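Aldehyde dehydrogenase (Anabaena variabilis, PDB 4H7N) probably oxidises aldehydes to carboxylic acids with NAD+, as a member of the aldehyde dehydrogenase family. Local coordinates at residues L384-V396 with G430-G442. Numbering follows the deposited sequence.
Sequences LANDTIYGLSAAV and GEKNAFNFSGLGG
G391 and S438 meet through a bond of 2.8 Å from G391 N to S438 OG. S438 OG lies beside its own backbone N, anti to the carbonyl carbon (chi1 -80°), which turns it toward G391 N. The same oxygen sits at the edge of the Y390 ring, 3.5 Å from Y390 CD1. The hydroxyl also hydrogen-bonds to G234 O. That carbonyl can only accept, so OG accepts from G391 and donates to G234. G391 O takes the F435 amide (F435 N to G391 O 2.9 Å), with the donor above the carbonyl plane. I389 O receives F437 N at 3.0 Å. It also lies in plane at the F437 ring edge, 3.6 Å from F437 CD2. N436 ND2 reaches Y390 O at 3.0 Å, again from above the carbonyl plane. A water joins N436 ND2 to N386 O. L392 CD1 to A434 CB is 4.3 Å. T388 OG1 accepts from Y390 N, an ST turn within 384-396. V212 of helix 212-225 touches Y390 and F437, while R455 of the second subunit makes a cation-pi contact with F435. The L392 side chain lies about 4 Å from that of E232, the predicted active-site residue. Two backbone bonds and two using N436 and S438 side chains join these loops, with little apolar packing.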
loop_
_atom_site.group_PDB
_atom_site.type_symbol
_atom_site.label_atom_id
_atom_site.label_comp_id
_atom_site.label_asym_id
_atom_site.label_seq_id
_atom_site.Cartn_x
_atom_site.Cartn_y
_atom_site.Cartn_z
ATOM N N LEU A 384 29.382 -4.028 3.370
ATOM C CA LEU A 384 28.992 -4.946 4.457
ATOM C C LEU A 384 27.636 -4.588 5.080
ATOM O O LEU A 384 26.821 -5.456 5.273
ATOM C CB LEU A 384 30.078 -5.017 5.538
ATOM C CG LEU A 384 31.433 -5.581 5.055
ATOM C CD1 LEU A 384 32.546 -5.168 6.019
ATOM C CD2 LEU A 384 31.390 -7.091 4.901
ATOM N N ALA A 385 27.372 -3.308 5.326
ATOM C CA ALA A 385 26.118 -2.899 5.944
ATOM C C ALA A 385 24.950 -3.266 5.049
ATOM O O ALA A 385 23.856 -3.585 5.548
ATOM C CB ALA A 385 26.093 -1.400 6.205
ATOM N N ASN A 386 25.185 -3.211 3.735
ATOM C CA ASN A 386 24.120 -3.475 2.750
ATOM C C ASN A 386 24.028 -4.956 2.337
ATOM O O ASN A 386 23.127 -5.313 1.586
ATOM C CB ASN A 386 24.304 -2.613 1.489
ATOM C CG ASN A 386 23.794 -1.181 1.671
ATOM O OD1 ASN A 386 22.928 -0.909 2.493
ATOM N ND2 ASN A 386 24.280 -0.272 0.839
ATOM N N ASP A 387 24.939 -5.788 2.840
ATOM C CA ASP A 387 24.940 -7.223 2.547
ATOM C C ASP A 387 23.964 -8.008 3.458
ATOM O O ASP A 387 24.378 -8.749 4.361
ATOM C CB ASP A 387 26.377 -7.771 2.736
ATOM C CG ASP A 387 26.520 -9.202 2.252
ATOM O OD1 ASP A 387 25.856 -9.480 1.255
ATOM O OD2 ASP A 387 27.235 -10.025 2.884
ATOM N N THR A 388 22.671 -7.828 3.227
ATOM C CA THR A 388 21.655 -8.385 4.105
ATOM C C THR A 388 20.380 -8.459 3.305
ATOM O O THR A 388 20.202 -7.652 2.371
ATOM C CB THR A 388 21.435 -7.423 5.321
ATOM O OG1 THR A 388 20.319 -7.849 6.085
ATOM C CG2 THR A 388 21.173 -5.989 4.855
ATOM N N ILE A 389 19.490 -9.382 3.675
ATOM C CA ILE A 389 18.123 -9.411 3.112
ATOM C C ILE A 389 17.140 -8.530 3.846
ATOM O O ILE A 389 15.990 -8.392 3.443
ATOM C CB ILE A 389 17.522 -10.832 3.105
ATOM C CG1 ILE A 389 17.378 -11.348 4.535
ATOM C CG2 ILE A 389 18.383 -11.752 2.278
ATOM C CD1 ILE A 389 16.300 -12.395 4.645
ATOM N N TYR A 390 17.612 -7.858 4.889
ATOM C CA TYR A 390 16.804 -6.925 5.636
ATOM C C TYR A 390 17.058 -5.463 5.221
ATOM O O TYR A 390 17.904 -5.182 4.371
ATOM C CB TYR A 390 17.144 -7.100 7.128
ATOM C CG TYR A 390 16.704 -8.452 7.653
ATOM C CD1 TYR A 390 15.368 -8.682 7.863
ATOM C CD2 TYR A 390 17.596 -9.511 7.906
ATOM C CE1 TYR A 390 14.923 -9.896 8.357
ATOM C CE2 TYR A 390 17.141 -10.719 8.445
ATOM C CZ TYR A 390 15.798 -10.887 8.650
ATOM O OH TYR A 390 15.171 -12.019 9.132
ATOM N N GLY A 391 16.326 -4.535 5.827
ATOM C CA GLY A 391 16.477 -3.135 5.462
ATOM C C GLY A 391 15.600 -2.240 6.281
ATOM O O GLY A 391 14.967 -1.317 5.755
ATOM N N LEU A 392 15.591 -2.491 7.596
ATOM C CA LEU A 392 14.728 -1.763 8.475
ATOM C C LEU A 392 15.403 -0.455 8.916
ATOM O O LEU A 392 14.876 0.644 8.646
ATOM C CB LEU A 392 14.366 -2.629 9.713
ATOM C CG LEU A 392 13.218 -2.135 10.556
ATOM C CD1 LEU A 392 11.911 -2.035 9.783
ATOM C CD2 LEU A 392 12.960 -3.007 11.786
ATOM N N SER A 393 16.545 -0.568 9.610
ATOM C CA SER A 393 17.255 0.631 10.063
ATOM C C SER A 393 18.758 0.439 10.059
ATOM O O SER A 393 19.255 -0.656 9.823
ATOM C CB SER A 393 16.825 0.994 11.513
ATOM O OG SER A 393 15.686 0.256 11.936
ATOM N N ALA A 394 19.459 1.486 10.481
ATOM C CA ALA A 394 20.905 1.481 10.626
ATOM C C ALA A 394 21.373 2.689 11.433
ATOM O O ALA A 394 20.618 3.609 11.698
ATOM C CB ALA A 394 21.598 1.472 9.259
ATOM N N ALA A 395 22.635 2.683 11.793
ATOM C CA ALA A 395 23.245 3.824 12.482
ATOM C C ALA A 395 24.623 4.128 11.891
ATOM O O ALA A 395 25.365 3.192 11.546
ATOM C CB ALA A 395 23.352 3.544 13.952
ATOM N N VAL A 396 24.976 5.410 11.823
ATOM C CA VAL A 396 26.309 5.819 11.403
ATOM C C VAL A 396 26.816 6.872 12.355
ATOM O O VAL A 396 26.100 7.834 12.635
ATOM C CB VAL A 396 26.281 6.454 9.986
ATOM C CG1 VAL A 396 27.688 6.800 9.540
ATOM C CG2 VAL A 396 25.642 5.481 8.972
ATOM N N GLY A 430 9.350 10.967 11.727
ATOM C CA GLY A 430 10.161 10.502 10.580
ATOM C C GLY A 430 9.500 9.347 9.835
ATOM O O GLY A 430 9.586 8.202 10.247
ATOM N N GLU A 431 8.843 9.667 8.734
ATOM C CA GLU A 431 8.242 8.660 7.875
ATOM C C GLU A 431 9.326 7.840 7.221
ATOM O O GLU A 431 10.355 8.356 6.799
ATOM C CB GLU A 431 7.335 9.295 6.831
ATOM C CG GLU A 431 5.855 9.270 7.271
ATOM C CD GLU A 431 4.907 10.103 6.393
ATOM O OE1 GLU A 431 5.272 10.386 5.222
ATOM O OE2 GLU A 431 3.789 10.459 6.876
ATOM N N LYS A 432 9.102 6.536 7.182
ATOM C CA LYS A 432 10.078 5.619 6.678
ATOM C C LYS A 432 9.389 4.426 6.043
ATOM O O LYS A 432 8.349 3.942 6.532
ATOM C CB LYS A 432 11.004 5.106 7.778
ATOM C CG LYS A 432 10.268 4.669 9.034
ATOM C CD LYS A 432 11.069 3.623 9.805
ATOM C CE LYS A 432 10.378 3.249 11.114
ATOM N NZ LYS A 432 10.079 4.475 11.912
ATOM N N ASN A 433 9.974 3.952 4.955
ATOM C CA ASN A 433 9.532 2.676 4.320
ATOM C C ASN A 433 10.647 1.637 4.518
ATOM O O ASN A 433 11.823 1.928 4.299
ATOM C CB ASN A 433 9.236 2.877 2.801
ATOM C CG ASN A 433 8.103 3.887 2.529
ATOM O OD1 ASN A 433 8.229 4.798 1.765
ATOM N ND2 ASN A 433 6.997 3.724 3.213
ATOM N N ALA A 434 10.308 0.409 4.889
ATOM C CA ALA A 434 11.343 -0.629 4.930
ATOM C C ALA A 434 11.887 -0.983 3.549
ATOM O O ALA A 434 11.195 -0.870 2.543
ATOM C CB ALA A 434 10.806 -1.886 5.594
ATOM N N PHE A 435 13.145 -1.423 3.520
ATOM C CA PHE A 435 13.786 -1.877 2.316
ATOM C C PHE A 435 13.873 -3.404 2.372
ATOM O O PHE A 435 13.825 -4.027 3.458
ATOM C CB PHE A 435 15.176 -1.251 2.220
ATOM C CG PHE A 435 15.203 0.205 1.781
ATOM C CD1 PHE A 435 14.661 1.203 2.562
ATOM C CD2 PHE A 435 15.848 0.556 0.604
ATOM C CE1 PHE A 435 14.695 2.517 2.171
ATOM C CE2 PHE A 435 15.889 1.886 0.159
ATOM C CZ PHE A 435 15.317 2.880 0.971
ATOM N N ASN A 436 14.036 -4.035 1.205
ATOM C CA ASN A 436 14.212 -5.451 1.081
ATOM C C ASN A 436 13.096 -6.218 1.800
ATOM O O ASN A 436 11.936 -5.878 1.620
ATOM C CB ASN A 436 15.601 -5.859 1.577
ATOM C CG ASN A 436 16.731 -5.221 0.760
ATOM O OD1 ASN A 436 16.577 -4.914 -0.439
ATOM N ND2 ASN A 436 17.864 -5.041 1.387
ATOM N N PHE A 437 13.407 -7.232 2.615
ATOM C CA PHE A 437 12.361 -8.085 3.213
ATOM C C PHE A 437 11.874 -7.632 4.573
ATOM O O PHE A 437 11.158 -8.364 5.222
ATOM C CB PHE A 437 12.817 -9.564 3.300
ATOM C CG PHE A 437 12.816 -10.257 1.969
ATOM C CD1 PHE A 437 11.638 -10.778 1.448
ATOM C CD2 PHE A 437 13.963 -10.308 1.193
ATOM C CE1 PHE A 437 11.620 -11.387 0.191
ATOM C CE2 PHE A 437 13.965 -10.941 -0.061
ATOM C CZ PHE A 437 12.784 -11.471 -0.563
ATOM N N SER A 438 12.262 -6.444 4.992
ATOM C CA SER A 438 11.893 -5.934 6.311
ATOM C C SER A 438 10.456 -5.449 6.384
ATOM O O SER A 438 9.948 -5.238 7.478
ATOM C CB SER A 438 12.840 -4.851 6.722
ATOM O OG SER A 438 14.022 -5.463 7.217
ATOM N N GLY A 439 9.822 -5.214 5.233
ATOM C CA GLY A 439 8.427 -4.842 5.231
ATOM C C GLY A 439 7.840 -4.364 3.927
ATOM O O GLY A 439 8.551 -4.234 2.923
ATOM N N LEU A 440 6.532 -4.177 3.974
ATOM C CA LEU A 440 5.725 -3.587 2.891
ATOM C C LEU A 440 4.548 -2.857 3.503
ATOM O O LEU A 440 4.120 -3.195 4.583
ATOM C CB LEU A 440 5.113 -4.666 2.007
ATOM C CG LEU A 440 5.976 -5.462 1.061
ATOM C CD1 LEU A 440 5.168 -6.568 0.402
ATOM C CD2 LEU A 440 6.638 -4.589 0.029
ATOM N N GLY A 441 3.957 -1.938 2.738
ATOM C CA GLY A 441 2.708 -1.290 3.070
ATOM C C GLY A 441 2.833 0.163 3.535
ATOM O O GLY A 441 1.876 0.713 4.084
ATOM N N GLY A 442 3.996 0.780 3.352
ATOM C CA GLY A 442 4.144 2.196 3.682
ATOM C C GLY A 442 4.710 2.423 5.099
ATOM O O GLY A 442 5.602 1.732 5.545
HETATM O O HOH W 1 20.826 -3.893 1.271
#